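Putative capsular polysaccharide biosynthesis protein (Streptococcus pneumoniae serotype 4, PDB 6EWJ) probably acts as a pyridoxal phosphate-dependent sugar aminotransferase, an essential enzyme of teichoic acid biosynthesis in the pneumococcus. Local coordinates at residues P56-L61 and S214-A219; S175-A180 and D195-S200; T323-A328 and N379-P384; N334-E339 and T403-V408. All blocks are in the same frame, centred on the assembly; numbering follows the deposited sequence.

Contact 1: P56-L61 and S214-A219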
loop_
_atom_site.group_PDB
_atom_site.type_symbol
_atom_site.label_atom_id
_atom_site.label_comp_id
_atom_site.label_asym_id
_atom_site.label_seq_id
_atom_site.Cartn_x
_atom_site.Cartn_y
_atom_site.Cartn_z
ATOM N N PRO A 56 -6.295 -15.184 -17.520
ATOM C CA PRO A 56 -6.133 -16.416 -16.719
ATOM C C PRO A 56 -6.006 -16.185 -15.246
ATOM O O PRO A 56 -6.488 -16.991 -14.452
ATOM C CB PRO A 56 -4.866 -17.080 -17.309
ATOM C CG PRO A 56 -4.150 -15.997 -17.989
ATOM C CD PRO A 56 -5.208 -15.024 -18.492
ATOM N N LYS A 57 -5.370 -15.079 -14.859
ATOM C CA LYS A 57 -5.129 -14.821 -13.441
ATOM C C LYS A 57 -5.224 -13.335 -13.187
ATOM O O LYS A 57 -4.861 -12.552 -14.059
ATOM C CB LYS A 57 -3.729 -15.252 -13.034
ATOM C CG LYS A 57 -3.359 -16.704 -13.205
ATOM C CD LYS A 57 -4.126 -17.651 -12.300
ATOM C CE LYS A 57 -3.708 -17.566 -10.839
ATOM N NZ LYS A 57 -4.184 -18.793 -10.102
ATOM N N THR A 58 -5.711 -12.975 -11.993
ATOM C CA THR A 58 -5.742 -11.565 -11.566
ATOM C C THR A 58 -5.091 -11.452 -10.173
ATOM O O THR A 58 -5.224 -12.375 -9.342
ATOM C CB THR A 58 -7.165 -11.064 -11.549
ATOM O OG1 THR A 58 -7.707 -11.213 -12.874
ATOM C CG2 THR A 58 -7.260 -9.621 -11.124
ATOM N N VAL A 59 -4.377 -10.356 -9.966
ATOM C CA VAL A 59 -3.701 -10.053 -8.682
ATOM C C VAL A 59 -4.376 -8.820 -8.122
ATOM O O VAL A 59 -4.305 -7.740 -8.715
ATOM C CB VAL A 59 -2.215 -9.781 -8.869
ATOM C CG1 VAL A 59 -1.557 -9.470 -7.512
ATOM C CG2 VAL A 59 -1.550 -10.945 -9.546
ATOM N N CYS A 60 -5.126 -9.014 -7.053
ATOM C CA CYS A 60 -5.893 -7.938 -6.453
ATOM C C CYS A 60 -4.967 -7.263 -5.449
ATOM O O CYS A 60 -4.256 -7.944 -4.688
ATOM C CB CYS A 60 -7.115 -8.442 -5.736
ATOM S SG CYS A 60 -8.513 -8.666 -6.830
ATOM N N LEU A 61 -4.931 -5.927 -5.514
ATOM C CA LEU A 61 -3.993 -5.142 -4.714
ATOM C C LEU A 61 -4.710 -3.916 -4.138
ATOM O O LEU A 61 -5.935 -3.711 -4.336
ATOM C CB LEU A 61 -2.832 -4.723 -5.609
ATOM C CG LEU A 61 -1.995 -5.792 -6.330
ATOM C CD1 LEU A 61 -1.138 -5.194 -7.419
ATOM C CD2 LEU A 61 -1.151 -6.527 -5.348
ATOM N N SER A 214 -6.295 -3.870 -9.348
ATOM C CA SER A 214 -5.753 -5.136 -9.764
ATOM C C SER A 214 -4.797 -5.021 -10.925
ATOM O O SER A 214 -4.895 -4.085 -11.731
ATOM C CB SER A 214 -6.914 -6.129 -10.102
ATOM O OG SER A 214 -7.572 -5.742 -11.321
ATOM N N ALA A 215 -3.965 -6.044 -11.050
ATOM C CA ALA A 215 -3.146 -6.326 -12.233
ATOM C C ALA A 215 -3.569 -7.645 -12.855
ATOM O O ALA A 215 -3.772 -8.660 -12.171
ATOM C CB ALA A 215 -1.688 -6.440 -11.858
ATOM N N THR A 216 -3.650 -7.645 -14.163
ATOM C CA THR A 216 -3.817 -8.859 -14.903
ATOM C C THR A 216 -3.042 -8.771 -16.226
ATOM O O THR A 216 -2.419 -7.743 -16.533
ATOM C CB THR A 216 -5.321 -9.178 -15.111
ATOM O OG1 THR A 216 -5.489 -10.527 -15.591
ATOM C CG2 THR A 216 -5.973 -8.175 -16.089
ATOM N N TRP A 217 -3.102 -9.862 -16.996
ATOM C CA TRP A 217 -2.378 -9.982 -18.234
ATOM C C TRP A 217 -3.147 -10.884 -19.175
ATOM O O TRP A 217 -3.801 -11.832 -18.745
ATOM C CB TRP A 217 -0.953 -10.519 -18.030
ATOM C CG TRP A 217 -0.871 -11.835 -17.309
ATOM C CD1 TRP A 217 -0.848 -13.103 -17.878
ATOM C CD2 TRP A 217 -0.779 -12.017 -15.907
ATOM N NE1 TRP A 217 -0.766 -14.065 -16.881
ATOM C CE2 TRP A 217 -0.715 -13.411 -15.663
ATOM C CE3 TRP A 217 -0.780 -11.135 -14.814
ATOM C CZ2 TRP A 217 -0.634 -13.924 -14.381
ATOM C CZ3 TRP A 217 -0.706 -11.668 -13.514
ATOM C CH2 TRP A 217 -0.635 -13.037 -13.322
ATOM N N LYS A 218 -3.045 -10.614 -20.463
ATOM C CA LYS A 218 -3.728 -11.475 -21.407
ATOM C C LYS A 218 -2.958 -12.797 -21.584
ATOM O O LYS A 218 -1.736 -12.855 -21.443
ATOM C CB LYS A 218 -4.011 -10.738 -22.716
ATOM C CG LYS A 218 -2.874 -10.649 -23.705
ATOM C CD LYS A 218 -3.374 -9.861 -24.918
ATOM C CE LYS A 218 -2.329 -9.788 -26.009
ATOM N NZ LYS A 218 -2.822 -8.851 -27.049
ATOM N N ALA A 219 -3.703 -13.860 -21.875
ATOM C CA ALA A 219 -3.108 -15.167 -22.120
ATOM C C ALA A 219 -2.040 -15.025 -23.198
ATOM O O ALA A 219 -2.272 -14.422 -24.229
ATOM C CB ALA A 219 -4.178 -16.179 -22.548
#
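W217 is the apolar centre of this contact, and P56, K57 and V59 gather round its indole. The CB of K57 sits 3.6 Å from CZ2 of W217. These two side chains run alongside each other and point the same way. At the ring's edge, near its plane, V59 CG2 reaches CZ3 of W217 at 4.1 Å. P56 crosses the indole obliquely, with its CG near NE1. The CG of W217 lies between the backbone N and the carbonyl carbon (chi1 56°), and this brings the indole closer to 56-61. K57 O lies over one face of the ring, toward the rim.

On the sheet face that carries C60, T58 CG2 packs on S214 CB at 3.7 Å. Helices 40-53 and 225-236 supply further neighbours, with L49 against C60 and M228 against W217.

Outward from the core the contact turns polar. V59 and A215 form a hydrogen-bonded antiparallel pair. V59 N gives to A215 O at 2.8 Å, and A215 N returns the bond to V59 O at 2.9 Å. The hydroxyl T216 OG1 donates a short bond of 2.6 Å to K57 O and also meets T55 OG1. W217 NE1 is bonded to D225, and K57 NZ forms a salt bridge with E226.

The pair joins the outermost strand 58-61 to strand 213-217, at one end of the mixed seven-stranded sheet characteristic of fold-type I PLP enzymes.

Contact 2: S175-A180 and D195-S200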
loop_
_atom_site.group_PDB
_atom_site.type_symbol
_atom_site.label_atom_id
_atom_site.label_comp_id
_atom_site.label_asym_id
_atom_site.label_seq_id
_atom_site.Cartn_x
_atom_site.Cartn_y
_atom_site.Cartn_z
ATOM N N SER A 175 -1.994 -1.521 -20.354
ATOM C CA SER A 175 -3.181 -0.681 -20.267
ATOM C C SER A 175 -3.404 -0.075 -18.884
ATOM O O SER A 175 -3.559 -0.833 -17.890
ATOM C CB SER A 175 -4.445 -1.488 -20.623
ATOM O OG SER A 175 -5.609 -0.679 -20.369
ATOM N N ASP A 176 -3.482 1.259 -18.810
ATOM C CA ASP A 176 -4.098 1.890 -17.664
ATOM C C ASP A 176 -5.600 1.908 -17.813
ATOM O O ASP A 176 -6.171 2.812 -18.431
ATOM C CB ASP A 176 -3.551 3.294 -17.411
ATOM C CG ASP A 176 -4.185 3.953 -16.202
ATOM O OD1 ASP A 176 -5.116 3.386 -15.582
ATOM O OD2 ASP A 176 -3.764 5.088 -15.849
ATOM N N SER A 177 -6.235 0.858 -17.270
ATOM C CA SER A 177 -7.706 0.688 -17.263
ATOM C C SER A 177 -8.375 1.079 -15.941
ATOM O O SER A 177 -9.383 0.505 -15.527
ATOM C CB SER A 177 -8.064 -0.741 -17.631
ATOM O OG SER A 177 -7.888 -0.931 -19.017
ATOM N N ALA A 178 -7.847 2.087 -15.287
ATOM C CA ALA A 178 -8.476 2.561 -14.084
ATOM C C ALA A 178 -9.974 2.866 -14.353
ATOM O O ALA A 178 -10.791 2.667 -13.488
ATOM C CB ALA A 178 -7.723 3.775 -13.517
ATOM N N HIS A 179 -10.278 3.433 -15.518
ATOM C CA HIS A 179 -11.604 3.869 -15.838
ATOM C C HIS A 179 -12.395 2.838 -16.617
ATOM O O HIS A 179 -13.517 3.123 -17.014
ATOM C CB HIS A 179 -11.543 5.139 -16.689
ATOM C CG HIS A 179 -10.834 6.291 -16.048
ATOM N ND1 HIS A 179 -10.611 7.460 -16.727
ATOM C CD2 HIS A 179 -10.333 6.484 -14.803
ATOM C CE1 HIS A 179 -9.992 8.325 -15.945
ATOM N NE2 HIS A 179 -9.809 7.760 -14.760
ATOM N N ALA A 180 -11.839 1.643 -16.827
ATOM C CA ALA A 180 -12.307 0.760 -17.911
ATOM C C ALA A 180 -12.652 -0.667 -17.521
ATOM O O ALA A 180 -12.815 -1.518 -18.403
ATOM C CB ALA A 180 -11.335 0.782 -19.080
ATOM N N ASP A 195 -1.015 -6.365 -23.214
ATOM C CA ASP A 195 -0.148 -7.376 -22.598
ATOM C C ASP A 195 -0.385 -7.498 -21.087
ATOM O O ASP A 195 -0.564 -8.587 -20.534
ATOM C CB ASP A 195 1.309 -7.073 -22.917
ATOM C CG ASP A 195 1.604 -7.141 -24.385
ATOM O OD1 ASP A 195 1.174 -8.114 -25.062
ATOM O OD2 ASP A 195 2.301 -6.230 -24.898
ATOM N N PHE A 196 -0.420 -6.371 -20.420
ATOM C CA PHE A 196 -0.803 -6.291 -19.004
ATOM C C PHE A 196 -1.817 -5.167 -18.861
ATOM O O PHE A 196 -1.804 -4.200 -19.666
ATOM C CB PHE A 196 0.417 -5.988 -18.092
ATOM C CG PHE A 196 1.455 -7.055 -18.057
ATOM C CD1 PHE A 196 2.400 -7.157 -19.071
ATOM C CD2 PHE A 196 1.539 -7.922 -16.990
ATOM C CE1 PHE A 196 3.367 -8.139 -19.040
ATOM C CE2 PHE A 196 2.517 -8.901 -16.929
ATOM C CZ PHE A 196 3.432 -9.020 -17.961
ATOM N N THR A 197 -2.666 -5.268 -17.838
ATOM C CA THR A 197 -3.660 -4.240 -17.543
ATOM C C THR A 197 -3.727 -3.961 -16.033
ATOM O O THR A 197 -3.766 -4.907 -15.225
ATOM C CB THR A 197 -5.053 -4.633 -18.085
ATOM O OG1 THR A 197 -4.955 -4.939 -19.488
ATOM C CG2 THR A 197 -6.073 -3.524 -17.885
ATOM N N SER A 198 -3.793 -2.681 -15.663
ATOM C CA SER A 198 -4.203 -2.273 -14.302
ATOM C C SER A 198 -5.604 -1.696 -14.255
ATOM O O SER A 198 -5.980 -0.883 -15.073
ATOM C CB SER A 198 -3.246 -1.205 -13.672
ATOM O OG SER A 198 -3.026 -0.178 -14.600
ATOM N N PHE A 199 -6.321 -2.067 -13.224
ATOM C CA PHE A 199 -7.637 -1.565 -12.911
ATOM C C PHE A 199 -7.663 -0.881 -11.563
ATOM O O PHE A 199 -6.840 -1.189 -10.665
ATOM C CB PHE A 199 -8.626 -2.739 -12.850
ATOM C CG PHE A 199 -8.890 -3.403 -14.181
ATOM C CD1 PHE A 199 -9.738 -2.822 -15.098
ATOM C CD2 PHE A 199 -8.319 -4.653 -14.493
ATOM C CE1 PHE A 199 -9.987 -3.418 -16.347
ATOM C CE2 PHE A 199 -8.569 -5.266 -15.722
ATOM C CZ PHE A 199 -9.415 -4.654 -16.627
ATOM N N SER A 200 -8.648 -0.010 -11.380
ATOM C CA SER A 200 -8.769 0.774 -10.146
ATOM C C SER A 200 -10.160 0.490 -9.603
ATOM O O SER A 200 -11.117 0.556 -10.346
ATOM C CB SER A 200 -8.689 2.281 -10.368
ATOM O OG SER A 200 -8.923 2.996 -9.165
#
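T197 faces S175 and S177 across two parallel strands. Its CB is 4.1 Å from the CB of S175. There the side chain forks. OG1 takes the branch beside the backbone N (chi1 -54°) and comes to 3.7 Å from S175 CB. CG2 points the other way, anti to that N, and is pressed against S177. It lies 3.4 Å from S177 CB, closer than carbon atoms usually pack. The same methyl sits over one face of the F199 ring, toward its rim. CD1 of F199 in turn approaches S177 O to 3.4 Å, while A180 O lies at the ring's edge.

Strands 172-177 and 196-200 are neighbours in the large central sheet, as in fold-type I PLP enzymes. S200, at the end of strand 196-200, and H179, in the turn after strand 172-177, bind pyridoxal phosphate in another structure of this protein. The backbone ladder starts at S175 N to F196 O. It continues through S198 N to S175 O at 2.9 Å, nearly straight at 163°. The bond from S177 N to S198 O is weak.

From S177 the backbone bends away in a type I turn that ends at A180. D176 OD1 accepts from A178 N at 3.0 Å, an Asx turn, and OD2 of D176 bonds to S93. A178 CB rests on S200 CB at 3.6 Å. H179 ND1 bonds to the backbone N of A138, and the side chain of S200 lies close to A64.

Contact 3: T323-A328 and N379-P384; sequences TRVEGA and NEITLP
N379 faces R324 and V325 and grips 323-328 with both its side chain and its backbone. Its CG lies between its own backbone N and carbonyl carbon (chi1 62°), which turns the amide toward strand 321-325. OD1 of N379 accepts from R324 NE at 3.0 Å in a fairly straight bond of 164°. It enters at the guanidinium edge, in that group's plane. The amide plane is almost perpendicular to the guanidinium plane, at 86°. A second bond, from NH2 of R324, is weak. ND2 of N379 donates to V325 O at 3.2 Å, from well above the carbonyl plane, and the backbone O of N379 accepts from V325 N.

E380 places its CA 3.2 Å from T323 O, a CA-H...O contact. Its carboxylate turns along its own strand: OE2 takes the hydroxyl of T382 on its syn lone pair, and OE1 meets H350 N. Strand 380-383 is here an outer strand of a three-stranded antiparallel sheet, with 321-325 in its middle. At the end of strand 321-325, a type II turn from V325 to A328 reverses the chain.

I381 and T323 form an antiparallel hydrogen-bonded pair. I381 N gives to T323 O at 2.8 Å. I381 O receives two bonds, from T323 N and from T323 OG1, the latter at 2.9 Å. CD1 of I381 touches V325 CG2 at 4.2 Å, and F401 of helix 391-409 packs on both residues. L383 CD1 comes to 4.3 Å from T323 CG2.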
loop_
_atom_site.group_PDB
_atom_site.type_symbol
_atom_site.label_atom_id
_atom_site.label_comp_id
_atom_site.label_asym_id
_atom_site.label_seq_id
_atom_site.Cartn_x
_atom_site.Cartn_y
_atom_site.Cartn_z
ATOM N N THR A 323 -16.790 16.105 -21.687
ATOM C CA THR A 323 -17.314 16.979 -22.726
ATOM C C THR A 323 -16.300 18.019 -23.037
ATOM O O THR A 323 -15.448 18.351 -22.194
ATOM C CB THR A 323 -18.665 17.672 -22.405
ATOM O OG1 THR A 323 -18.473 18.841 -21.570
ATOM C CG2 THR A 323 -19.689 16.697 -21.749
ATOM N N ARG A 324 -16.357 18.509 -24.266
ATOM C CA ARG A 324 -15.665 19.709 -24.654
ATOM C C ARG A 324 -16.665 20.732 -25.229
ATOM O O ARG A 324 -17.557 20.351 -25.984
ATOM C CB ARG A 324 -14.553 19.386 -25.650
ATOM C CG ARG A 324 -13.477 18.473 -25.094
ATOM C CD ARG A 324 -12.473 18.080 -26.142
ATOM N NE ARG A 324 -11.749 19.240 -26.632
ATOM C CZ ARG A 324 -10.940 19.247 -27.691
ATOM N NH1 ARG A 324 -10.782 18.136 -28.421
ATOM N NH2 ARG A 324 -10.317 20.363 -28.050
ATOM N N VAL A 325 -16.551 22.000 -24.819
ATOM C CA VAL A 325 -17.480 23.058 -25.210
ATOM C C VAL A 325 -16.850 23.837 -26.376
ATOM O O VAL A 325 -15.810 24.494 -26.217
ATOM C CB VAL A 325 -17.844 24.018 -24.053
ATOM C CG1 VAL A 325 -19.025 24.899 -24.441
ATOM C CG2 VAL A 325 -18.205 23.224 -22.797
ATOM N N GLU A 326 -17.420 23.689 -27.565
ATOM C CA GLU A 326 -16.837 24.321 -28.734
ATOM C C GLU A 326 -16.693 25.814 -28.525
ATOM O O GLU A 326 -17.622 26.470 -28.058
ATOM C CB GLU A 326 -17.647 24.093 -29.995
ATOM C CG GLU A 326 -17.043 24.832 -31.209
ATOM C CD GLU A 326 -17.448 24.261 -32.536
ATOM O OE1 GLU A 326 -17.811 23.068 -32.584
ATOM O OE2 GLU A 326 -17.388 25.011 -33.539
ATOM N N GLY A 327 -15.541 26.342 -28.922
ATOM C CA GLY A 327 -15.334 27.790 -28.959
ATOM C C GLY A 327 -14.987 28.451 -27.635
ATOM O O GLY A 327 -14.823 29.672 -27.592
ATOM N N ALA A 328 -14.856 27.678 -26.559
ATOM C CA ALA A 328 -14.606 28.220 -25.220
ATOM C C ALA A 328 -13.101 28.308 -24.932
ATOM O O ALA A 328 -12.363 27.344 -25.119
ATOM C CB ALA A 328 -15.301 27.357 -24.143
ATOM N N ASN A 379 -10.980 23.306 -23.051
ATOM C CA ASN A 379 -12.441 23.457 -23.122
ATOM C C ASN A 379 -13.199 22.231 -22.560
ATOM O O ASN A 379 -14.378 22.063 -22.813
ATOM C CB ASN A 379 -12.886 23.773 -24.546
ATOM C CG ASN A 379 -12.549 22.684 -25.543
ATOM O OD1 ASN A 379 -11.607 21.901 -25.351
ATOM N ND2 ASN A 379 -13.279 22.649 -26.628
ATOM N N GLU A 380 -12.508 21.428 -21.766
ATOM C CA GLU A 380 -13.030 20.185 -21.279
ATOM C C GLU A 380 -13.750 20.404 -19.962
ATOM O O GLU A 380 -13.215 21.086 -19.056
ATOM C CB GLU A 380 -11.917 19.154 -21.127
ATOM C CG GLU A 380 -12.402 17.725 -20.915
ATOM C CD GLU A 380 -12.876 17.419 -19.498
ATOM O OE1 GLU A 380 -12.326 17.970 -18.516
ATOM O OE2 GLU A 380 -13.799 16.581 -19.325
ATOM N N ILE A 381 -14.952 19.834 -19.863
ATOM C CA ILE A 381 -15.695 19.745 -18.621
ATOM C C ILE A 381 -16.282 18.355 -18.449
ATOM O O ILE A 381 -16.966 17.820 -19.341
ATOM C CB ILE A 381 -16.807 20.811 -18.545
ATOM C CG1 ILE A 381 -16.180 22.236 -18.500
ATOM C CG2 ILE A 381 -17.650 20.649 -17.298
ATOM C CD1 ILE A 381 -17.173 23.361 -18.722
ATOM N N THR A 382 -16.054 17.775 -17.280
ATOM C CA THR A 382 -16.624 16.509 -16.971
ATOM C C THR A 382 -17.865 16.713 -16.120
ATOM O O THR A 382 -17.803 17.328 -15.054
ATOM C CB THR A 382 -15.630 15.604 -16.234
ATOM O OG1 THR A 382 -14.366 15.700 -16.857
ATOM C CG2 THR A 382 -16.061 14.170 -16.262
ATOM N N LEU A 383 -18.987 16.183 -16.601
ATOM C CA LEU A 383 -20.248 16.189 -15.858
ATOM C C LEU A 383 -20.384 14.934 -15.052
ATOM O O LEU A 383 -19.771 13.937 -15.421
ATOM C CB LEU A 383 -21.440 16.254 -16.817
ATOM C CG LEU A 383 -21.439 17.412 -17.825
ATOM C CD1 LEU A 383 -22.678 17.319 -18.699
ATOM C CD2 LEU A 383 -21.361 18.755 -17.136
ATOM N N PRO A 384 -21.195 14.974 -13.970
ATOM C CA PRO A 384 -21.368 13.841 -13.109
ATOM C C PRO A 384 -21.913 12.618 -13.886
ATOM O O PRO A 384 -22.781 12.774 -14.764
ATOM C CB PRO A 384 -22.413 14.335 -12.105
ATOM C CG PRO A 384 -22.155 15.773 -11.998
ATOM C CD PRO A 384 -21.919 16.147 -13.444
#

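Contact 4: N334-E339 and T403-V408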
loop_
_atom_site.group_PDB
_atom_site.type_symbol
_atom_site.label_atom_id
_atom_site.label_comp_id
_atom_site.label_asym_id
_atom_site.label_seq_id
_atom_site.Cartn_x
_atom_site.Cartn_y
_atom_site.Cartn_z
ATOM N N ASN A 334 -13.443 27.899 -17.240
ATOM C CA ASN A 334 -13.381 27.965 -15.774
ATOM C C ASN A 334 -14.633 28.665 -15.249
ATOM O O ASN A 334 -15.195 28.201 -14.274
ATOM C CB ASN A 334 -12.088 28.641 -15.288
ATOM C CG ASN A 334 -10.822 27.876 -15.687
ATOM O OD1 ASN A 334 -10.843 26.691 -16.044
ATOM N ND2 ASN A 334 -9.672 28.584 -15.602
ATOM N N LEU A 335 -15.066 29.743 -15.926
ATOM C CA LEU A 335 -16.295 30.469 -15.533
ATOM C C LEU A 335 -17.509 29.556 -15.607
ATOM O O LEU A 335 -18.268 29.472 -14.637
ATOM C CB LEU A 335 -16.520 31.748 -16.361
ATOM C CG LEU A 335 -17.758 32.615 -16.016
ATOM C CD1 LEU A 335 -17.898 32.908 -14.509
ATOM C CD2 LEU A 335 -17.743 33.915 -16.786
ATOM N N ILE A 336 -17.624 28.782 -16.692
ATOM C CA ILE A 336 -18.724 27.789 -16.829
ATOM C C ILE A 336 -18.760 26.781 -15.644
ATOM O O ILE A 336 -19.823 26.496 -15.092
ATOM C CB ILE A 336 -18.683 27.053 -18.193
ATOM C CG1 ILE A 336 -19.008 28.028 -19.337
ATOM C CG2 ILE A 336 -19.696 25.899 -18.223
ATOM C CD1 ILE A 336 -18.674 27.521 -20.732
ATOM N N ILE A 337 -17.609 26.284 -15.216
ATOM C CA ILE A 337 -17.573 25.384 -14.061
ATOM C C ILE A 337 -18.100 26.065 -12.800
ATOM O O ILE A 337 -18.915 25.495 -12.075
ATOM C CB ILE A 337 -16.178 24.820 -13.808
ATOM C CG1 ILE A 337 -15.892 23.761 -14.867
ATOM C CG2 ILE A 337 -16.058 24.214 -12.408
ATOM C CD1 ILE A 337 -14.461 23.301 -14.859
ATOM N N GLN A 338 -17.662 27.287 -12.548
ATOM C CA GLN A 338 -18.163 28.029 -11.367
ATOM C C GLN A 338 -19.685 28.340 -11.457
ATOM O O GLN A 338 -20.390 28.314 -10.431
ATOM C CB GLN A 338 -17.325 29.296 -11.106
ATOM C CG GLN A 338 -15.836 29.056 -10.864
ATOM C CD GLN A 338 -15.498 28.188 -9.670
ATOM O OE1 GLN A 338 -16.260 28.076 -8.694
ATOM N NE2 GLN A 338 -14.305 27.573 -9.725
ATOM N N GLU A 339 -20.183 28.617 -12.666
ATOM C CA GLU A 339 -21.627 28.802 -12.879
ATOM C C GLU A 339 -22.415 27.501 -12.691
ATOM O O GLU A 339 -23.529 27.526 -12.175
ATOM C CB GLU A 339 -21.922 29.340 -14.275
ATOM C CG GLU A 339 -21.605 30.813 -14.450
ATOM C CD GLU A 339 -22.564 31.708 -13.698
ATOM O OE1 GLU A 339 -23.789 31.425 -13.669
ATOM O OE2 GLU A 339 -22.099 32.709 -13.128
ATOM N N THR A 403 -27.732 26.387 -20.957
ATOM C CA THR A 403 -28.033 27.777 -20.582
ATOM C C THR A 403 -26.798 28.521 -20.083
ATOM O O THR A 403 -26.557 29.676 -20.467
ATOM C CB THR A 403 -29.141 27.843 -19.504
ATOM O OG1 THR A 403 -30.323 27.236 -20.009
ATOM C CG2 THR A 403 -29.475 29.303 -19.088
ATOM N N VAL A 404 -26.037 27.862 -19.218
ATOM C CA VAL A 404 -24.840 28.462 -18.630
ATOM C C VAL A 404 -23.773 28.740 -19.672
ATOM O O VAL A 404 -23.183 29.811 -19.661
ATOM C CB VAL A 404 -24.274 27.590 -17.477
ATOM C CG1 VAL A 404 -22.817 27.906 -17.208
ATOM C CG2 VAL A 404 -25.098 27.810 -16.210
ATOM N N SER A 405 -23.494 27.763 -20.525
ATOM C CA SER A 405 -22.524 27.933 -21.612
ATOM C C SER A 405 -22.894 29.110 -22.512
ATOM O O SER A 405 -22.053 29.954 -22.817
ATOM C CB SER A 405 -22.427 26.659 -22.466
ATOM O OG SER A 405 -21.975 25.556 -21.683
ATOM N N GLU A 406 -24.157 29.150 -22.941
ATOM C CA GLU A 406 -24.670 30.277 -23.758
ATOM C C GLU A 406 -24.461 31.612 -23.042
ATOM O O GLU A 406 -23.919 32.553 -23.610
ATOM C CB GLU A 406 -26.158 30.106 -24.059
ATOM C CG GLU A 406 -26.519 28.988 -25.027
ATOM C CD GLU A 406 -28.025 28.737 -25.100
ATOM O OE1 GLU A 406 -28.780 29.747 -25.110
ATOM O OE2 GLU A 406 -28.458 27.553 -25.153
ATOM N N LYS A 407 -24.849 31.668 -21.773
ATOM C CA LYS A 407 -24.687 32.886 -20.974
ATOM C C LYS A 407 -23.241 33.367 -20.929
ATOM O O LYS A 407 -22.988 34.541 -21.178
ATOM C CB LYS A 407 -25.226 32.699 -19.565
ATOM C CG LYS A 407 -25.147 33.945 -18.677
ATOM C CD LYS A 407 -25.800 33.776 -17.313
ATOM C CE LYS A 407 -24.950 32.912 -16.390
ATOM N NZ LYS A 407 -25.620 31.999 -15.413
ATOM N N VAL A 408 -22.300 32.466 -20.650
ATOM C CA VAL A 408 -20.874 32.824 -20.565
ATOM C C VAL A 408 -20.339 33.348 -21.909
ATOM O O VAL A 408 -19.629 34.350 -21.942
ATOM C CB VAL A 408 -20.016 31.638 -20.061
ATOM C CG1 VAL A 408 -18.520 31.898 -20.224
ATOM C CG2 VAL A 408 -20.334 31.355 -18.605
#
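I336 meets V404 and V408 where two helices pack across each other, 330-342 against the C-terminal helix 391-409. The site is near the periphery of the chain, away from the cofactor-binding residues. The short helix segments run at 135° to each other, and their axes come within 9.5 Å.

Branched aliphatic side chains fill the interface. I336 uses both of its branches. CG1 of I336 leads toward CG2 of V408, at 3.7 Å, while CG2 of I336 slides past CG1 of V404 at 3.8 Å. The CD1 of I336 reaches on to S405, whose OG is bonded to the backbone O of F401 in its own helix. L335 adds an outer layer, with its CG 3.9 Å from V408 CG2. V404 CG1 stands anti to its backbone N (chi1 159°), and this brings it between I336 and E339. There it meets the CB of E339 at 3.4 Å.

E339 therefore has two roles. Its CB packs on V404, and the chain then bends at chi2 to carry the carboxylate toward K407. NZ of K407 donates to OE1 of E339 at 2.6 Å, in a salt bridge. The ammonium comes from above the carboxylate plane, and the two side chains cross at about a right angle. OE2 of E339 has a long, weak ion pair with K342.

On another side of helix 330-342, W253 of the second subunit packs on N334 and I337. The aliphatic packing probably provides most of the hold, while the E339-K407 salt bridge, toward the more exposed side, adds one directional link between the helices.

From the N terminus, contact 1 closes a long loop when 214-219 returns to 56-61. Contact 2 lies within that loop and closes a short one, 175-180 to 195-200. The two touch through strands 196-200 and 213-217, and so belong to one central sheet. Contacts 3 and 4 follow later in the chain, and their segments alternate: 323-328, 334-339, 379-384, 403-408. They therefore cross. Packing of I381 on I336 and I337 joins the small antiparallel sheet to helix 330-342, and V325 on S405 ties it to helix 391-409. Contacts 1 and 3 lie on opposite sides of the chain's centre, and contacts 2 and 3 are about 8 Å apart at their nearest atoms.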